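PDB 5UZ8: cadherin-23, which probably mediates calcium-dependent adhesion in the mechanotransduction machinery of hearing, through a chain of extracellular cadherin repeats joined by calcium-binding linkers. Local coordinates for residues 20-24 / 73-77; 24-30 / 67-73; 76-82 / 106-112. All coordinates share one frame; numbering follows the deposited sequence. Where two conformers were deposited one is given.

Interaction 1. Residues 20-24 / 73-77; sequences LEGAT and TVDYE. With CA (calcium ion), chain K; CA (calcium ion), chain J.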
loop_
_atom_site.group_PDB
_atom_site.type_symbol
_atom_site.label_atom_id
_atom_site.label_comp_id
_atom_site.label_asym_id
_atom_site.label_seq_id
_atom_site.Cartn_x
_atom_site.Cartn_y
_atom_site.Cartn_z
ATOM N N LEU A 20 5.437 30.343 -13.324
ATOM C CA LEU A 20 5.144 28.915 -13.069
ATOM C C LEU A 20 6.343 28.081 -13.424
ATOM O O LEU A 20 6.903 28.212 -14.526
ATOM C CB LEU A 20 3.967 28.426 -13.896
ATOM C CG LEU A 20 2.629 29.114 -13.680
ATOM C CD1 LEU A 20 1.637 28.652 -14.741
ATOM C CD2 LEU A 20 2.091 28.805 -12.290
ATOM N N GLU A 21 6.750 27.197 -12.523
ATOM C CA GLU A 21 7.761 26.219 -12.905
ATOM C C GLU A 21 7.325 25.479 -14.170
ATOM O O GLU A 21 6.138 25.300 -14.417
ATOM C CB GLU A 21 8.072 25.245 -11.779
ATOM C CG GLU A 21 6.939 24.310 -11.434
ATOM C CD GLU A 21 7.366 23.157 -10.548
ATOM O OE1 GLU A 21 6.548 22.734 -9.685
ATOM O OE2 GLU A 21 8.498 22.667 -10.733
ATOM N N GLY A 22 8.296 25.126 -15.000
ATOM C CA GLY A 22 8.030 24.440 -16.245
ATOM C C GLY A 22 7.717 25.319 -17.435
ATOM O O GLY A 22 7.494 24.786 -18.535
ATOM N N ALA A 23 7.689 26.640 -17.246
ATOM C CA ALA A 23 7.477 27.577 -18.339
ATOM C C ALA A 23 8.459 27.231 -19.454
ATOM O O ALA A 23 9.685 27.100 -19.219
ATOM C CB ALA A 23 7.719 28.998 -17.858
ATOM N N THR A 24 7.938 27.045 -20.647
ATOM C CA THR A 24 8.777 26.550 -21.755
ATOM C C THR A 24 9.759 27.629 -22.243
ATOM O O THR A 24 9.470 28.831 -22.167
ATOM C CB THR A 24 7.909 26.046 -22.936
ATOM O OG1 THR A 24 6.907 27.024 -23.240
ATOM C CG2 THR A 24 7.244 24.732 -22.597
ATOM N N THR A 73 14.272 25.632 -18.769
ATOM C CA THR A 73 13.079 25.558 -17.922
ATOM C C THR A 73 13.472 25.388 -16.465
ATOM O O THR A 73 14.417 24.697 -16.142
ATOM C CB THR A 73 12.163 24.390 -18.295
ATOM O OG1 THR A 73 12.919 23.167 -18.267
ATOM C CG2 THR A 73 11.590 24.640 -19.655
ATOM N N VAL A 74 12.736 26.066 -15.601
ATOM C CA VAL A 74 13.011 26.064 -14.162
ATOM C C VAL A 74 12.117 25.039 -13.459
ATOM O O VAL A 74 10.977 24.794 -13.879
ATOM C CB VAL A 74 12.825 27.476 -13.571
ATOM C CG1 VAL A 74 11.359 27.874 -13.464
ATOM C CG2 VAL A 74 13.525 27.607 -12.234
ATOM N N ASP A 75 12.678 24.448 -12.424
ATOM C CA ASP A 75 12.048 23.431 -11.602
ATOM C C ASP A 75 11.926 23.974 -10.165
ATOM O O ASP A 75 12.932 24.222 -9.506
ATOM C CB ASP A 75 12.946 22.193 -11.618
ATOM C CG ASP A 75 12.370 21.016 -10.816
ATOM O OD1 ASP A 75 11.246 21.095 -10.273
ATOM O OD2 ASP A 75 13.070 20.001 -10.721
ATOM N N TYR A 76 10.695 24.127 -9.675
ATOM C CA TYR A 76 10.455 24.612 -8.323
ATOM C C TYR A 76 11.134 23.707 -7.306
ATOM O O TYR A 76 11.585 24.172 -6.285
ATOM C CB TYR A 76 8.946 24.699 -8.006
ATOM C CG TYR A 76 8.673 25.277 -6.645
ATOM C CD1 TYR A 76 8.654 26.679 -6.435
ATOM C CD2 TYR A 76 8.466 24.452 -5.547
ATOM C CE1 TYR A 76 8.414 27.200 -5.187
ATOM C CE2 TYR A 76 8.216 24.982 -4.308
ATOM C CZ TYR A 76 8.208 26.339 -4.132
ATOM O OH TYR A 76 7.969 26.841 -2.890
ATOM N N GLU A 77 11.206 22.414 -7.600
ATOM C CA GLU A 77 11.861 21.502 -6.687
ATOM C C GLU A 77 13.386 21.729 -6.581
ATOM O O GLU A 77 13.991 21.195 -5.665
ATOM C CB GLU A 77 11.505 20.044 -7.007
ATOM C CG GLU A 77 10.113 19.634 -6.552
ATOM C CD GLU A 77 8.952 20.364 -7.236
ATOM O OE1 GLU A 77 8.197 20.985 -6.492
ATOM O OE2 GLU A 77 8.748 20.300 -8.483
HETATM CA CA CA K . 9.072 20.327 -10.733
HETATM CA CA CA J . 6.267 20.989 -8.147
HETATM O O HOH W 1 11.009 27.933 -16.899
HETATM O O HOH W 2 9.572 18.034 -10.503
HETATM O O HOH W 3 10.181 20.127 -12.913
#

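Interaction 2. Residues 24-30 / 67-73; sequences TPGTTLI and KVIANRT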
loop_
_atom_site.group_PDB
_atom_site.type_symbol
_atom_site.label_atom_id
_atom_site.label_comp_id
_atom_site.label_asym_id
_atom_site.label_seq_id
_atom_site.Cartn_x
_atom_site.Cartn_y
_atom_site.Cartn_z
ATOM N N THR A 24 7.938 27.045 -20.647
ATOM C CA THR A 24 8.777 26.550 -21.755
ATOM C C THR A 24 9.759 27.629 -22.243
ATOM O O THR A 24 9.470 28.831 -22.167
ATOM C CB THR A 24 7.909 26.046 -22.936
ATOM O OG1 THR A 24 6.907 27.024 -23.240
ATOM C CG2 THR A 24 7.244 24.732 -22.597
ATOM N N PRO A 25 10.915 27.205 -22.792
ATOM C CA PRO A 25 11.844 28.198 -23.318
ATOM C C PRO A 25 11.173 29.136 -24.309
ATOM O O PRO A 25 10.321 28.719 -25.108
ATOM C CB PRO A 25 12.943 27.348 -23.977
ATOM C CG PRO A 25 12.911 26.069 -23.220
ATOM C CD PRO A 25 11.451 25.845 -22.900
ATOM N N GLY A 26 11.539 30.411 -24.247
ATOM C CA GLY A 26 10.901 31.445 -25.070
ATOM C C GLY A 26 9.715 32.149 -24.432
ATOM O O GLY A 26 9.298 33.174 -24.928
ATOM N N THR A 27 9.178 31.602 -23.351
ATOM C CA THR A 27 8.057 32.180 -22.625
ATOM C C THR A 27 8.488 33.498 -21.997
ATOM O O THR A 27 9.586 33.583 -21.418
ATOM C CB THR A 27 7.567 31.241 -21.519
ATOM O OG1 THR A 27 7.084 30.039 -22.111
ATOM C CG2 THR A 27 6.416 31.868 -20.667
ATOM N N THR A 28 7.642 34.518 -22.142
ATOM C CA THR A 28 7.930 35.814 -21.559
ATOM C C THR A 28 7.757 35.716 -20.052
ATOM O O THR A 28 6.704 35.283 -19.559
ATOM C CB THR A 28 7.014 36.914 -22.117
ATOM O OG1 THR A 28 7.281 37.095 -23.512
ATOM C CG2 THR A 28 7.226 38.230 -21.391
ATOM N N LEU A 29 8.802 36.081 -19.330
ATOM C CA LEU A 29 8.786 35.999 -17.882
ATOM C C LEU A 29 8.494 37.357 -17.242
ATOM O O LEU A 29 7.795 37.422 -16.242
ATOM C CB LEU A 29 10.096 35.476 -17.379
ATOM C CG LEU A 29 10.531 34.126 -17.936
ATOM C CD1 LEU A 29 11.842 33.747 -17.266
ATOM C CD2 LEU A 29 9.473 33.065 -17.735
ATOM N N ILE A 30 9.059 38.416 -17.798
ATOM C CA ILE A 30 8.828 39.771 -17.316
ATOM C C ILE A 30 9.259 40.704 -18.410
ATOM O O ILE A 30 10.121 40.366 -19.196
ATOM C CB ILE A 30 9.596 40.050 -16.004
ATOM C CG1 ILE A 30 9.147 41.373 -15.364
ATOM C CG2 ILE A 30 11.129 39.981 -16.180
ATOM C CD1 ILE A 30 9.682 41.508 -13.941
ATOM N N LYS A 67 12.425 42.818 -22.664
ATOM C CA LYS A 67 11.624 41.612 -22.562
ATOM C C LYS A 67 12.495 40.420 -22.174
ATOM O O LYS A 67 13.390 40.055 -22.926
ATOM C CB LYS A 67 10.899 41.319 -23.871
ATOM C CG LYS A 67 9.939 40.148 -23.708
ATOM C CD LYS A 67 9.468 39.599 -25.045
ATOM C CE LYS A 67 8.558 40.551 -25.775
ATOM N NZ LYS A 67 8.443 40.028 -27.170
ATOM N N VAL A 68 12.212 39.800 -21.033
ATOM C CA VAL A 68 13.001 38.690 -20.520
ATOM C C VAL A 68 12.183 37.424 -20.723
ATOM O O VAL A 68 11.014 37.358 -20.309
ATOM C CB VAL A 68 13.326 38.869 -19.027
ATOM C CG1 VAL A 68 14.092 37.664 -18.494
ATOM C CG2 VAL A 68 14.116 40.166 -18.816
ATOM N N ILE A 69 12.815 36.452 -21.369
ATOM C CA ILE A 69 12.195 35.171 -21.691
ATOM C C ILE A 69 12.945 34.016 -21.025
ATOM O O ILE A 69 14.109 34.142 -20.628
ATOM C CB ILE A 69 12.115 34.943 -23.214
ATOM C CG1 ILE A 69 13.525 34.771 -23.833
ATOM C CG2 ILE A 69 11.361 36.087 -23.876
ATOM C CD1 ILE A 69 13.572 34.589 -25.343
ATOM N N ALA A 70 12.252 32.892 -20.911
ATOM C CA ALA A 70 12.839 31.666 -20.406
ATOM C C ALA A 70 13.924 31.096 -21.346
ATOM O O ALA A 70 13.741 31.018 -22.565
ATOM C CB ALA A 70 11.742 30.626 -20.142
ATOM N N ASN A 71 15.046 30.708 -20.740
ATOM C CA ASN A 71 16.108 29.963 -21.364
ATOM C C ASN A 71 15.905 28.496 -20.978
ATOM O O ASN A 71 15.034 27.866 -21.556
ATOM C CB ASN A 71 17.478 30.556 -21.013
ATOM C CG ASN A 71 18.628 29.874 -21.722
ATOM O OD1 ASN A 71 18.435 28.995 -22.571
ATOM N ND2 ASN A 71 19.855 30.305 -21.409
ATOM N N ARG A 72 16.670 27.956 -20.028
ATOM C CA ARG A 72 16.339 26.644 -19.510
ATOM C C ARG A 72 15.027 26.725 -18.736
ATOM O O ARG A 72 14.695 27.753 -18.134
ATOM C CB ARG A 72 17.471 26.080 -18.653
ATOM C CG ARG A 72 18.677 25.740 -19.491
ATOM C CD ARG A 72 19.896 25.430 -18.653
ATOM N NE ARG A 72 21.001 25.081 -19.534
ATOM C CZ ARG A 72 21.727 25.943 -20.243
ATOM N NH1 ARG A 72 21.516 27.271 -20.162
ATOM N NH2 ARG A 72 22.694 25.457 -21.033
ATOM N N THR A 73 14.272 25.632 -18.769
ATOM C CA THR A 73 13.079 25.558 -17.922
ATOM C C THR A 73 13.472 25.388 -16.465
ATOM O O THR A 73 14.417 24.697 -16.142
ATOM C CB THR A 73 12.163 24.390 -18.295
ATOM O OG1 THR A 73 12.919 23.167 -18.267
ATOM C CG2 THR A 73 11.590 24.640 -19.655
#

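Interaction 3. Residues 76-82 / 106-112; sequences YEEVHWL and IVDINDN. With CA (calcium ion), chain J; CA (calcium ion), chain K; CA (calcium ion), chain I.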
loop_
_atom_site.group_PDB
_atom_site.type_symbol
_atom_site.label_atom_id
_atom_site.label_comp_id
_atom_site.label_asym_id
_atom_site.label_seq_id
_atom_site.Cartn_x
_atom_site.Cartn_y
_atom_site.Cartn_z
ATOM N N TYR A 76 10.695 24.127 -9.675
ATOM C CA TYR A 76 10.455 24.612 -8.323
ATOM C C TYR A 76 11.134 23.707 -7.306
ATOM O O TYR A 76 11.585 24.172 -6.285
ATOM C CB TYR A 76 8.946 24.699 -8.006
ATOM C CG TYR A 76 8.673 25.277 -6.645
ATOM C CD1 TYR A 76 8.654 26.679 -6.435
ATOM C CD2 TYR A 76 8.466 24.452 -5.547
ATOM C CE1 TYR A 76 8.414 27.200 -5.187
ATOM C CE2 TYR A 76 8.216 24.982 -4.308
ATOM C CZ TYR A 76 8.208 26.339 -4.132
ATOM O OH TYR A 76 7.969 26.841 -2.890
ATOM N N GLU A 77 11.206 22.414 -7.600
ATOM C CA GLU A 77 11.861 21.502 -6.687
ATOM C C GLU A 77 13.386 21.729 -6.581
ATOM O O GLU A 77 13.991 21.195 -5.665
ATOM C CB GLU A 77 11.505 20.044 -7.007
ATOM C CG GLU A 77 10.113 19.634 -6.552
ATOM C CD GLU A 77 8.952 20.364 -7.236
ATOM O OE1 GLU A 77 8.197 20.985 -6.492
ATOM O OE2 GLU A 77 8.748 20.300 -8.483
ATOM N N GLU A 78 13.965 22.557 -7.480
ATOM C CA GLU A 78 15.392 22.936 -7.433
ATOM C C GLU A 78 15.605 24.415 -7.120
ATOM O O GLU A 78 16.578 24.769 -6.463
ATOM C CB GLU A 78 16.063 22.633 -8.778
ATOM C CG GLU A 78 16.109 21.156 -9.124
ATOM C CD GLU A 78 16.873 20.345 -8.097
ATOM O OE1 GLU A 78 17.724 20.922 -7.384
ATOM O OE2 GLU A 78 16.622 19.131 -7.984
ATOM N N VAL A 79 14.710 25.270 -7.609
ATOM C CA VAL A 79 14.886 26.725 -7.559
ATOM C C VAL A 79 13.586 27.421 -7.163
ATOM O O VAL A 79 12.572 27.221 -7.808
ATOM C CB VAL A 79 15.292 27.236 -8.953
ATOM C CG1 VAL A 79 15.367 28.759 -9.007
ATOM C CG2 VAL A 79 16.590 26.570 -9.412
ATOM N N HIS A 80 13.645 28.257 -6.124
ATOM C CA HIS A 80 12.479 29.064 -5.712
ATOM C C HIS A 80 12.483 30.494 -6.246
ATOM O O HIS A 80 11.419 31.096 -6.361
ATOM C CB HIS A 80 12.321 29.054 -4.181
ATOM C CG HIS A 80 11.941 27.719 -3.610
ATOM N ND1 HIS A 80 11.901 27.474 -2.253
ATOM C CD2 HIS A 80 11.575 26.563 -4.214
ATOM C CE1 HIS A 80 11.531 26.219 -2.048
ATOM N NE2 HIS A 80 11.352 25.636 -3.223
ATOM N N TRP A 81 13.660 31.049 -6.553
ATOM C CA TRP A 81 13.786 32.425 -7.021
ATOM C C TRP A 81 14.803 32.508 -8.166
ATOM O O TRP A 81 15.874 31.928 -8.081
ATOM C CB TRP A 81 14.236 33.333 -5.859
ATOM C CG TRP A 81 13.150 33.494 -4.838
ATOM C CD1 TRP A 81 12.939 32.722 -3.761
ATOM C CD2 TRP A 81 12.105 34.474 -4.852
ATOM N NE1 TRP A 81 11.805 33.149 -3.066
ATOM C CE2 TRP A 81 11.281 34.229 -3.729
ATOM C CE3 TRP A 81 11.798 35.558 -5.695
ATOM C CZ2 TRP A 81 10.170 35.012 -3.432
ATOM C CZ3 TRP A 81 10.674 36.347 -5.398
ATOM C CH2 TRP A 81 9.880 36.067 -4.281
ATOM N N LEU A 82 14.443 33.188 -9.244
ATOM C CA LEU A 82 15.414 33.555 -10.277
ATOM C C LEU A 82 15.668 35.050 -10.124
ATOM O O LEU A 82 14.806 35.859 -10.474
ATOM C CB LEU A 82 14.890 33.263 -11.672
ATOM C CG LEU A 82 14.667 31.786 -11.984
ATOM C CD1 LEU A 82 13.977 31.597 -13.326
ATOM C CD2 LEU A 82 15.978 31.030 -11.888
ATOM N N ILE A 106 9.284 31.819 -8.267
ATOM C CA ILE A 106 8.873 30.581 -8.924
ATOM C C ILE A 106 7.670 29.984 -8.178
ATOM O O ILE A 106 7.644 29.945 -6.946
ATOM C CB ILE A 106 10.048 29.588 -9.057
ATOM C CG1 ILE A 106 11.264 30.245 -9.719
ATOM C CG2 ILE A 106 9.644 28.377 -9.872
ATOM C CD1 ILE A 106 10.920 30.997 -10.990
ATOM N N VAL A 107 6.681 29.510 -8.934
ATOM C CA VAL A 107 5.429 28.995 -8.375
ATOM C C VAL A 107 5.400 27.492 -8.594
ATOM O O VAL A 107 5.613 27.012 -9.715
ATOM C CB VAL A 107 4.237 29.622 -9.081
ATOM C CG1 VAL A 107 2.921 29.049 -8.569
ATOM C CG2 VAL A 107 4.273 31.132 -8.890
ATOM N N ASP A 108 5.160 26.760 -7.513
ATOM C CA ASP A 108 5.062 25.303 -7.552
ATOM C C ASP A 108 3.826 24.896 -8.351
ATOM O O ASP A 108 2.726 25.446 -8.149
ATOM C CB ASP A 108 4.936 24.806 -6.102
ATOM C CG ASP A 108 4.873 23.293 -5.955
ATOM O OD1 ASP A 108 5.555 22.550 -6.712
ATOM O OD2 ASP A 108 4.184 22.853 -4.990
ATOM N N ILE A 109 3.988 23.902 -9.205
ATOM C CA ILE A 109 2.854 23.177 -9.805
ATOM C C ILE A 109 2.878 21.725 -9.324
ATOM O O ILE A 109 3.898 21.233 -8.837
ATOM C CB ILE A 109 2.835 23.246 -11.366
ATOM C CG1 ILE A 109 3.877 22.318 -11.981
ATOM C CG2 ILE A 109 2.989 24.683 -11.855
ATOM C CD1 ILE A 109 3.970 22.357 -13.503
ATOM N N ASN A 110 1.756 21.039 -9.454
ATOM C CA ASN A 110 1.637 19.692 -8.971
ATOM C C ASN A 110 2.157 18.708 -10.011
ATOM O O ASN A 110 1.381 17.984 -10.656
ATOM C CB ASN A 110 0.195 19.373 -8.563
ATOM C CG ASN A 110 0.089 18.053 -7.826
ATOM O OD1 ASN A 110 1.060 17.606 -7.235
ATOM N ND2 ASN A 110 -1.076 17.435 -7.850
ATOM N N ASP A 111 3.485 18.665 -10.133
ATOM C CA ASP A 111 4.150 17.827 -11.138
ATOM C C ASP A 111 4.857 16.582 -10.573
ATOM O O ASP A 111 5.542 15.875 -11.326
ATOM C CB ASP A 111 5.081 18.664 -12.047
ATOM C CG ASP A 111 6.200 19.400 -11.299
ATOM O OD1 ASP A 111 6.147 19.602 -10.062
ATOM O OD2 ASP A 111 7.131 19.887 -11.991
ATOM N N ASN A 112 4.685 16.299 -9.290
ATOM C CA ASN A 112 5.217 15.073 -8.703
ATOM C C ASN A 112 4.089 14.226 -8.104
ATOM O O ASN A 112 3.223 14.747 -7.391
ATOM C CB ASN A 112 6.264 15.375 -7.639
ATOM C CG ASN A 112 7.544 15.936 -8.250
ATOM O OD1 ASN A 112 8.423 15.169 -8.653
ATOM N ND2 ASN A 112 7.602 17.263 -8.405
HETATM CA CA CA J . 6.267 20.989 -8.147
HETATM CA CA CA K . 9.072 20.327 -10.733
HETATM CA CA CA I . 2.281 16.138 -5.823
HETATM O O HOH W 4 9.006 31.058 -4.858
HETATM O O HOH W 2 9.572 18.034 -10.503
HETATM O O HOH W 3 10.181 20.127 -12.913
#

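Interaction 1. Residues 20-24 / 73-77
E21 reaches the loop at 73-77 because its CG sits between its own backbone N and carbonyl carbon (chi1 68°) and the chain then runs out extended, whereas E77 curls back toward it through a bend at chi2 (64°). The two side chains cross at about a right angle, their carboxylate planes 49° apart, over a pair of calcium ions, and each glutamate serves both. One ion takes E21 OE2 at 2.4 Å and E77 OE2 at 2.3 Å, together with D75 OD1 and two waters. The other takes E21 OE1 at 2.3 Å and both oxygens of E77, so that E77 OE2 bridges the two metals. This is the cadherin arrangement in which the glutamate that follows strand 15-20 meets an Asp-X-Glu triplet, here D75-Y76-E77. Backbone amides steady the ligands. Y76 N donates to E21 OE2 over 2.8 Å, coming from above the carboxylate plane, and E77 N donates to D75 OD1 in an Asx turn. Farther from the metals, G22 N meets V74 O at 2.9 Å. G22 belongs to a type II turn from L20 to A23, and at its positive phi a side chain would press on the preceding carbonyl oxygen. A water then links A23 O to V74 N. The chemistry is that of gathered negative charge: E21 OE2 lies 3.2 Å from D75 OD1 and 3.3 Å from E77 OE2, all three bound to metal and not hydrogen-bonded to one another, a spacing that would probably be repulsive without calcium and is consistent with a site that stiffens when the ions bind.

Interaction 2. Residues 24-30 / 67-73
A classic beta bulge marks the start of this antiparallel strand pair in the cadherin beta-sandwich: L29 and I30 on strand 28-35 both face the single residue V68 on strand 66-70. V68 O is the shared acceptor, taking L29 N at 2.7 Å and I30 N through a weak bond of 3.4 Å. V68 N returns a bond to I30 O at 2.8 Å. The extra residue is accommodated by the backbone of L29, whose psi of -40° departs from strand values. The effect is to turn L29 inward with I30 instead of alternating with it, toward V19 and L104 of the opposing sheet. I30 has CG1 anti to its backbone N (chi1 -169°), which leaves CG2 to lie beside V68 CB at 3.8 Å, the two side chains pointing the same way. On the other face of the sheet T28 is paired with I69, and the aliphatic part of K67 crosses T28 at about a right angle before its NZ goes to E61. Past the bulge, at the end of strand 66-70, two bonds carry the pairing into the type II turn from T24 to T27. A70 N donates to T27 O over 2.8 Å, and G26 N donates to A70 O over the same distance. The turn is fastened internally as well: T24 O accepts from both T27 N and T27 OG1, the hydroxyl at 2.7 Å. A70 CB tucks in beneath this turn, 3.5 Å from T24 O and 4.1 Å from L29 CD2.

Interaction 3. Residues 76-82 / 106-112
H80 O is gripped by two donors, I106 N at 3.0 Å and a water at 2.8 Å, and the same water also donates to I106 O. This bond lies where the hairpin of strands 81-89 and 97-107 opens, just before the Asp-X-Asn-Asp-Asn linker of the cadherin family, here D108-I109-N110-D111-N112. I106 fills the fork: its CD1 packs on L82 CD1, while its CG2 lies in plane at the rim of the Y76 ring. That ring, with CG anti to the backbone N (chi1 -177°), is inserted between two residues. D108 CB makes a CH-pi contact with one face, 3.7 Å from the centroid and only 16° off the normal, and the imidazole of H80 stacks on the opposite face, offset toward the rim. I106 O approaches the ring edge, 3.3 Å from Y76 CE1. With an alanine here, D108 CB and the H80 imidazole would probably lose the ring that lies between them, and a gap would open in its place.

The D108 carboxylate is turned to the metal: D108 OD1 lies 2.2 Å from the calcium that both oxygens of E77 chelate, while D108 OD2 turns to S145 of the next repeat. I109 O joins the same ion. D111 divides its carboxylate, with OD1 2.4 Å from this calcium and OD2 2.4 Å from its neighbour. A third ion is held by N110 OD1 and N112 O together with D142, D144, F148 and D193. N112 also donates through ND2, over 3.0 Å, to a water that is itself a ligand of the calcium bound by D111 OD2.

Overall arrangement
Leaving strand 15-20, the chain enters segment 20-24, which interaction 1 later joins to 73-77, closing a loop that holds strands 28-35, 46-53, 58-60 and 66-70. Interaction 2 is nested inside that loop and shares T24 and T73 with it, continuing the same approach of the two chain stretches into the sheet of strands 28-35 and 66-70. Interaction 3 begins at Y76 and E77, where interaction 1 ends, and closes the hairpin 81-89/97-107 in series after interaction 2. Interactions 1 and 3 meet through the same two calcium ions and through the backbone pairing of E21 with V107. Together the three contacts tie both sheets of the first repeat of this fragment to the linker toward the next.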